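DNA polymerase (Pyrobaculum calidifontis, PDB 5MDN) probably catalyses template-directed DNA synthesis, adding deoxyribonucleotides to a growing DNA strand with release of diphosphate, as a family B DNA polymerase. Local coordinates at residues D208-V219 with R243-V253. Residues are numbered along the deposited sequence; the frame is centred on the assembly and turned at random.
Sequences DRRVIRGFVDFV and RAKALGVPLRV
From Arg209 facing Leu247 to Val216 facing Val253, the two segments stay in touch: the last turn of helix 232-247 crosses near the start of helix 209-219, and the loop after it follows the rest of the segment. The short helix axes approach to 11.0 Å at 122°; Gly248, with positive phi in a Schellman motif, ends the second helix, and the loop 249-253, kinked by inverse gamma turns at Leu251 and Arg252, runs beside the first. At the start of helix 209-219, Arg243 grips the carboxylate of the N-cap residue Asp208 side-on, NE to OD2 and NH2 to OD1, each 2.7 Å and nearly straight. Both oxygens are met on their syn side, and the two planes are nearly coplanar. Leu247 CD2 lies over the centre of the guanidinium face. A leucine in place of Arg243 would probably leave the buried Asp208 carboxylate without its countercharge and Leu247 without the flat group beneath it. Ile212 forks between Leu247 and Val249: CD1 reaches Leu247 CD1 (3.9 Å) and Arg243 CG, while CG2, anti to the backbone N, meets Val249 CG1 (3.8 Å). One turn on, Val216 divides likewise, CG2 against Leu251 CD1 (3.7 Å) and CG1 against the Arg252 carbonyl. Val219 CG1 packs on Val253 CB. On the more exposed side, Arg213, bent at chi2 and chi3, forms a salt bridge with Asp217, and its NH1 touches Val249 CG2. Within the exonuclease domain, Phe215 and Val211 pack on strand 186-193; the Phe215 side chain is about 8 Å from that of Asp236, a magnesium-binding residue whose ion is not bound in this model.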
ATOM      1  N   ASP A 208      14.974  29.033  -6.919  1.00 86.71           N
ATOM      2  CA  ASP A 208      13.924  28.453  -6.094  1.00 83.27           C
ATOM      3  C   ASP A 208      14.290  28.496  -4.614  1.00 81.12           C
ATOM      4  O   ASP A 208      13.987  27.573  -3.852  1.00 82.25           O
ATOM      5  CB  ASP A 208      13.619  27.026  -6.533  1.00 82.58           C
ATOM      6  CG  ASP A 208      14.861  26.179  -6.664  1.00 79.23           C
ATOM      7  OD1 ASP A 208      15.902  26.716  -7.100  1.00 72.03           O
ATOM      8  OD2 ASP A 208      14.793  24.974  -6.339  1.00 76.95           O
ATOM      9  N   ARG A 209      14.965  29.566  -4.190  1.00 81.51           N
ATOM     10  CA  ARG A 209      15.222  29.754  -2.766  1.00 82.02           C
ATOM     11  C   ARG A 209      13.972  30.223  -2.033  1.00 77.40           C
ATOM     12  O   ARG A 209      13.708  29.784  -0.909  1.00 75.45           O
ATOM     13  CB  ARG A 209      16.348  30.763  -2.553  1.00 89.40           C
ATOM     14  CG  ARG A 209      17.702  30.361  -3.104  1.00 92.78           C
ATOM     15  CD  ARG A 209      18.717  31.473  -2.875  1.00 91.98           C
ATOM     16  NE  ARG A 209      20.096  31.047  -3.094  1.00 93.31           N
ATOM     17  CZ  ARG A 209      20.895  30.584  -2.138  1.00 95.01           C
ATOM     18  NH1 ARG A 209      20.454  30.489  -0.890  1.00 92.90           N
ATOM     19  NH2 ARG A 209      22.139  30.225  -2.427  1.00 97.72           N
ATOM     20  N   ARG A 210      13.204  31.125  -2.653  1.00 80.86           N
ATOM     21  CA  ARG A 210      12.002  31.659  -2.018  1.00 78.36           C
ATOM     22  C   ARG A 210      10.969  30.578  -1.714  1.00 75.10           C
ATOM     23  O   ARG A 210      10.228  30.695  -0.731  1.00 69.94           O
ATOM     24  CB  ARG A 210      11.372  32.737  -2.904  1.00 79.17           C
ATOM     25  CG  ARG A 210      11.097  32.295  -4.339  1.00 80.03           C
ATOM     26  CD  ARG A 210      10.700  33.474  -5.228  1.00 78.16           C
ATOM     27  NE  ARG A 210       9.373  33.990  -4.880  1.00 76.83           N
ATOM     28  CZ  ARG A 210       8.821  35.075  -5.416  1.00 75.72           C
ATOM     29  NH1 ARG A 210       9.476  35.776  -6.332  1.00 73.55           N
ATOM     30  NH2 ARG A 210       7.610  35.459  -5.028  1.00 77.32           N
ATOM     31  N   VAL A 211      10.894  29.530  -2.539  1.00 71.19           N
ATOM     32  CA  VAL A 211       9.828  28.541  -2.393  1.00 72.26           C
ATOM     33  C   VAL A 211      10.162  27.531  -1.299  1.00 66.12           C
ATOM     34  O   VAL A 211       9.310  27.200  -0.465  1.00 62.58           O
ATOM     35  CB  VAL A 211       9.545  27.854  -3.742  1.00 74.08           C
ATOM     36  CG1 VAL A 211      10.830  27.370  -4.386  1.00 73.94           C
ATOM     37  CG2 VAL A 211       8.584  26.694  -3.554  1.00 75.71           C
ATOM     38  N   ILE A 212      11.398  27.024  -1.276  1.00 65.61           N
ATOM     39  CA  ILE A 212      11.789  26.105  -0.209  1.00 65.74           C
ATOM     40  C   ILE A 212      11.746  26.814   1.137  1.00 68.19           C
ATOM     41  O   ILE A 212      11.299  26.246   2.143  1.00 70.35           O
ATOM     42  CB  ILE A 212      13.178  25.502  -0.493  1.00 63.83           C
ATOM     43  CG1 ILE A 212      13.140  24.632  -1.749  1.00 65.90           C
ATOM     44  CG2 ILE A 212      13.662  24.680   0.698  1.00 64.12           C
ATOM     45  CD1 ILE A 212      14.494  24.079  -2.152  1.00 67.70           C
ATOM     46  N   ARG A 213      12.205  28.065   1.177  1.00 65.95           N
ATOM     47  CA  ARG A 213      12.084  28.864   2.391  1.00 67.13           C
ATOM     48  C   ARG A 213      10.623  29.050   2.781  1.00 65.78           C
ATOM     49  O   ARG A 213      10.269  28.959   3.963  1.00 66.07           O
ATOM     50  CB  ARG A 213      12.759  30.219   2.187  1.00 69.40           C
ATOM     51  CG  ARG A 213      12.923  31.030   3.455  1.00 70.91           C
ATOM     52  CD  ARG A 213      13.901  30.350   4.402  1.00 72.80           C
ATOM     53  NE  ARG A 213      13.241  29.706   5.531  1.00 73.33           N
ATOM     54  CZ  ARG A 213      13.748  28.674   6.198  1.00 74.17           C
ATOM     55  NH1 ARG A 213      14.924  28.170   5.849  1.00 73.56           N
ATOM     56  NH2 ARG A 213      13.083  28.150   7.217  1.00 76.09           N
ATOM     57  N   GLY A 214       9.759  29.314   1.797  1.00 69.06           N
ATOM     58  CA  GLY A 214       8.347  29.502   2.091  1.00 68.87           C
ATOM     59  C   GLY A 214       7.667  28.233   2.572  1.00 68.03           C
ATOM     60  O   GLY A 214       6.826  28.274   3.476  1.00 65.45           O
ATOM     61  N   PHE A 215       8.004  27.093   1.964  1.00 67.01           N
ATOM     62  CA  PHE A 215       7.446  25.818   2.407  1.00 65.22           C
ATOM     63  C   PHE A 215       7.835  25.521   3.852  1.00 62.28           C
ATOM     64  O   PHE A 215       6.982  25.179   4.679  1.00 59.31           O
ATOM     65  CB  PHE A 215       7.903  24.693   1.480  1.00 64.40           C
ATOM     66  CG  PHE A 215       7.376  23.338   1.862  1.00 65.63           C
ATOM     67  CD1 PHE A 215       6.026  23.149   2.116  1.00 65.64           C
ATOM     68  CD2 PHE A 215       8.229  22.251   1.957  1.00 66.91           C
ATOM     69  CE1 PHE A 215       5.540  21.900   2.466  1.00 65.71           C
ATOM     70  CE2 PHE A 215       7.749  21.002   2.306  1.00 65.24           C
ATOM     71  CZ  PHE A 215       6.404  20.825   2.560  1.00 66.46           C
ATOM     72  N   VAL A 216       9.128  25.633   4.167  1.00 63.03           N
ATOM     73  CA  VAL A 216       9.605  25.331   5.515  1.00 62.74           C
ATOM     74  C   VAL A 216       8.945  26.255   6.534  1.00 63.85           C
ATOM     75  O   VAL A 216       8.485  25.813   7.593  1.00 68.67           O
ATOM     76  CB  VAL A 216      11.140  25.424   5.576  1.00 61.63           C
ATOM     77  CG1 VAL A 216      11.620  25.266   7.004  1.00 59.80           C
ATOM     78  CG2 VAL A 216      11.770  24.366   4.685  1.00 61.96           C
ATOM     79  N   ASP A 217       8.891  27.554   6.228  1.00 61.25           N
ATOM     80  CA  ASP A 217       8.284  28.505   7.157  1.00 63.52           C
ATOM     81  C   ASP A 217       6.801  28.217   7.362  1.00 66.25           C
ATOM     82  O   ASP A 217       6.283  28.374   8.474  1.00 67.64           O
ATOM     83  CB  ASP A 217       8.491  29.935   6.660  1.00 65.33           C
ATOM     84  CG  ASP A 217       9.900  30.439   6.904  1.00 67.34           C
ATOM     85  OD1 ASP A 217      10.486  30.065   7.942  1.00 67.36           O
ATOM     86  OD2 ASP A 217      10.416  31.211   6.068  1.00 67.59           O
ATOM     87  N   PHE A 218       6.100  27.799   6.305  1.00 66.25           N
ATOM     88  CA  PHE A 218       4.674  27.512   6.442  1.00 65.59           C
ATOM     89  C   PHE A 218       4.437  26.290   7.325  1.00 63.55           C
ATOM     90  O   PHE A 218       3.530  26.296   8.166  1.00 62.29           O
ATOM     91  CB  PHE A 218       4.034  27.314   5.068  1.00 65.83           C
ATOM     92  CG  PHE A 218       2.529  27.292   5.103  1.00 66.21           C
ATOM     93  CD1 PHE A 218       1.805  28.467   4.976  1.00 67.98           C
ATOM     94  CD2 PHE A 218       1.839  26.103   5.270  1.00 66.70           C
ATOM     95  CE1 PHE A 218       0.424  28.456   5.010  1.00 67.73           C
ATOM     96  CE2 PHE A 218       0.457  26.086   5.306  1.00 67.77           C
ATOM     97  CZ  PHE A 218      -0.251  27.263   5.176  1.00 67.23           C
ATOM     98  N   VAL A 219       5.225  25.228   7.134  1.00 63.06           N
ATOM     99  CA  VAL A 219       5.078  24.034   7.963  1.00 64.38           C
ATOM    100  C   VAL A 219       5.326  24.371   9.428  1.00 63.83           C
ATOM    101  O   VAL A 219       4.584  23.934  10.316  1.00 62.58           O
ATOM    102  CB  VAL A 219       6.018  22.919   7.467  1.00 66.26           C
ATOM    103  CG1 VAL A 219       6.003  21.738   8.429  1.00 65.09           C
ATOM    104  CG2 VAL A 219       5.622  22.474   6.068  1.00 67.98           C
ATOM    105  N   ARG A 243      17.427  18.722  -3.321  1.00 71.26           N
ATOM    106  CA  ARG A 243      17.428  20.098  -3.810  1.00 71.57           C
ATOM    107  C   ARG A 243      17.811  21.077  -2.706  1.00 71.94           C
ATOM    108  O   ARG A 243      18.566  22.026  -2.947  1.00 76.08           O
ATOM    109  CB  ARG A 243      16.060  20.459  -4.390  1.00 70.20           C
ATOM    110  CG  ARG A 243      15.988  21.852  -5.010  1.00 72.01           C
ATOM    111  CD  ARG A 243      16.954  21.986  -6.173  1.00 74.61           C
ATOM    112  NE  ARG A 243      16.904  23.304  -6.800  1.00 76.72           N
ATOM    113  CZ  ARG A 243      17.752  23.712  -7.741  1.00 77.85           C
ATOM    114  NH1 ARG A 243      18.714  22.905  -8.164  1.00 77.30           N
ATOM    115  NH2 ARG A 243      17.635  24.927  -8.260  1.00 78.06           N
ATOM    116  N   ALA A 244      17.293  20.868  -1.492  1.00 74.58           N
ATOM    117  CA  ALA A 244      17.599  21.770  -0.386  1.00 75.43           C
ATOM    118  C   ALA A 244      19.080  21.751  -0.036  1.00 73.64           C
ATOM    119  O   ALA A 244      19.615  22.750   0.459  1.00 69.90           O
ATOM    120  CB  ALA A 244      16.763  21.405   0.839  1.00 77.07           C
ATOM    121  N   LYS A 245      19.754  20.625  -0.274  1.00 73.14           N
ATOM    122  CA  LYS A 245      21.194  20.564  -0.057  1.00 77.35           C
ATOM    123  C   LYS A 245      21.941  21.394  -1.095  1.00 76.81           C
ATOM    124  O   LYS A 245      22.860  22.150  -0.758  1.00 78.01           O
ATOM    125  CB  LYS A 245      21.664  19.109  -0.096  1.00 77.79           C
ATOM    126  CG  LYS A 245      21.126  18.241   1.030  1.00 81.80           C
ATOM    127  CD  LYS A 245      21.767  16.858   0.998  1.00 85.86           C
ATOM    128  CE  LYS A 245      21.096  15.895   1.970  1.00 86.24           C
ATOM    129  NZ  LYS A 245      21.245  16.334   3.387  1.00 86.14           N
ATOM    130  N   ALA A 246      21.564  21.250  -2.368  1.00 80.43           N
ATOM    131  CA  ALA A 246      22.254  21.955  -3.445  1.00 75.53           C
ATOM    132  C   ALA A 246      22.141  23.469  -3.298  1.00 76.26           C
ATOM    133  O   ALA A 246      23.084  24.201  -3.618  1.00 78.65           O
ATOM    134  CB  ALA A 246      21.703  21.504  -4.797  1.00 73.18           C
ATOM    135  N   LEU A 247      21.001  23.958  -2.814  1.00 76.32           N
ATOM    136  CA  LEU A 247      20.804  25.389  -2.622  1.00 76.54           C
ATOM    137  C   LEU A 247      21.299  25.888  -1.272  1.00 78.70           C
ATOM    138  O   LEU A 247      21.364  27.105  -1.066  1.00 81.35           O
ATOM    139  CB  LEU A 247      19.324  25.751  -2.783  1.00 75.77           C
ATOM    140  CG  LEU A 247      18.642  25.323  -4.084  1.00 77.26           C
ATOM    141  CD1 LEU A 247      17.280  25.984  -4.201  1.00 77.80           C
ATOM    142  CD2 LEU A 247      19.510  25.655  -5.292  1.00 75.89           C
ATOM    143  N   GLY A 248      21.655  24.992  -0.356  1.00 76.39           N
ATOM    144  CA  GLY A 248      22.121  25.394   0.957  1.00 80.03           C
ATOM    145  C   GLY A 248      21.081  26.078   1.814  1.00 83.30           C
ATOM    146  O   GLY A 248      21.430  26.918   2.651  1.00 89.05           O
ATOM    147  N   VAL A 249      19.812  25.742   1.634  1.00 77.43           N
ATOM    148  CA  VAL A 249      18.740  26.145   2.538  1.00 77.84           C
ATOM    149  C   VAL A 249      18.217  24.887   3.228  1.00 80.20           C
ATOM    150  O   VAL A 249      17.788  23.946   2.547  1.00 78.30           O
ATOM    151  CB  VAL A 249      17.619  26.903   1.803  1.00 75.68           C
ATOM    152  CG1 VAL A 249      17.118  26.132   0.588  1.00 79.59           C
ATOM    153  CG2 VAL A 249      16.473  27.213   2.762  1.00 73.08           C
ATOM    154  N   PRO A 250      18.264  24.808   4.557  1.00 76.44           N
ATOM    155  CA  PRO A 250      17.927  23.545   5.226  1.00 72.64           C
ATOM    156  C   PRO A 250      16.430  23.272   5.210  1.00 67.19           C
ATOM    157  O   PRO A 250      15.608  24.182   5.336  1.00 65.90           O
ATOM    158  CB  PRO A 250      18.444  23.755   6.653  1.00 75.27           C
ATOM    159  CG  PRO A 250      18.375  25.231   6.857  1.00 75.26           C
ATOM    160  CD  PRO A 250      18.670  25.854   5.514  1.00 75.53           C
ATOM    161  N   LEU A 251      16.086  21.996   5.048  1.00 64.69           N
ATOM    162  CA  LEU A 251      14.691  21.564   4.945  1.00 58.64           C
ATOM    163  C   LEU A 251      14.175  21.124   6.317  1.00 54.88           C
ATOM    164  O   LEU A 251      13.781  19.980   6.535  1.00 54.44           O
ATOM    165  CB  LEU A 251      14.563  20.446   3.915  1.00 56.23           C
ATOM    166  CG  LEU A 251      13.171  20.013   3.447  1.00 55.38           C
ATOM    167  CD1 LEU A 251      12.366  21.200   2.934  1.00 55.20           C
ATOM    168  CD2 LEU A 251      13.275  18.929   2.386  1.00 54.35           C
ATOM    169  N   ARG A 252      14.194  22.070   7.254  1.00 55.91           N
ATOM    170  CA  ARG A 252      13.893  21.793   8.660  1.00 57.79           C
ATOM    171  C   ARG A 252      12.388  21.894   8.865  1.00 55.43           C
ATOM    172  O   ARG A 252      11.855  22.954   9.189  1.00 55.83           O
ATOM    173  CB  ARG A 252      14.642  22.756   9.569  1.00 62.25           C
ATOM    174  CG  ARG A 252      16.151  22.658   9.480  1.00 67.73           C
ATOM    175  CD  ARG A 252      16.802  23.654  10.421  1.00 74.87           C
ATOM    176  NE  ARG A 252      16.369  25.022  10.143  1.00 84.75           N
ATOM    177  CZ  ARG A 252      15.496  25.693  10.887  1.00 88.63           C
ATOM    178  NH1 ARG A 252      14.965  25.123  11.961  1.00 85.98           N
ATOM    179  NH2 ARG A 252      15.153  26.932  10.562  1.00 89.37           N
ATOM    180  N   VAL A 253      11.690  20.773   8.682  1.00 57.73           N
ATOM    181  CA  VAL A 253      10.235  20.760   8.755  1.00 55.59           C
ATOM    182  C   VAL A 253       9.689  19.989   9.955  1.00 55.45           C
ATOM    183  O   VAL A 253       8.516  20.185  10.306  1.00 55.97           O
ATOM    184  CB  VAL A 253       9.613  20.218   7.451  1.00 52.70           C
ATOM    185  CG1 VAL A 253       9.911  21.156   6.293  1.00 52.98           C
ATOM    186  CG2 VAL A 253      10.125  18.819   7.161  1.00 51.99           C
TER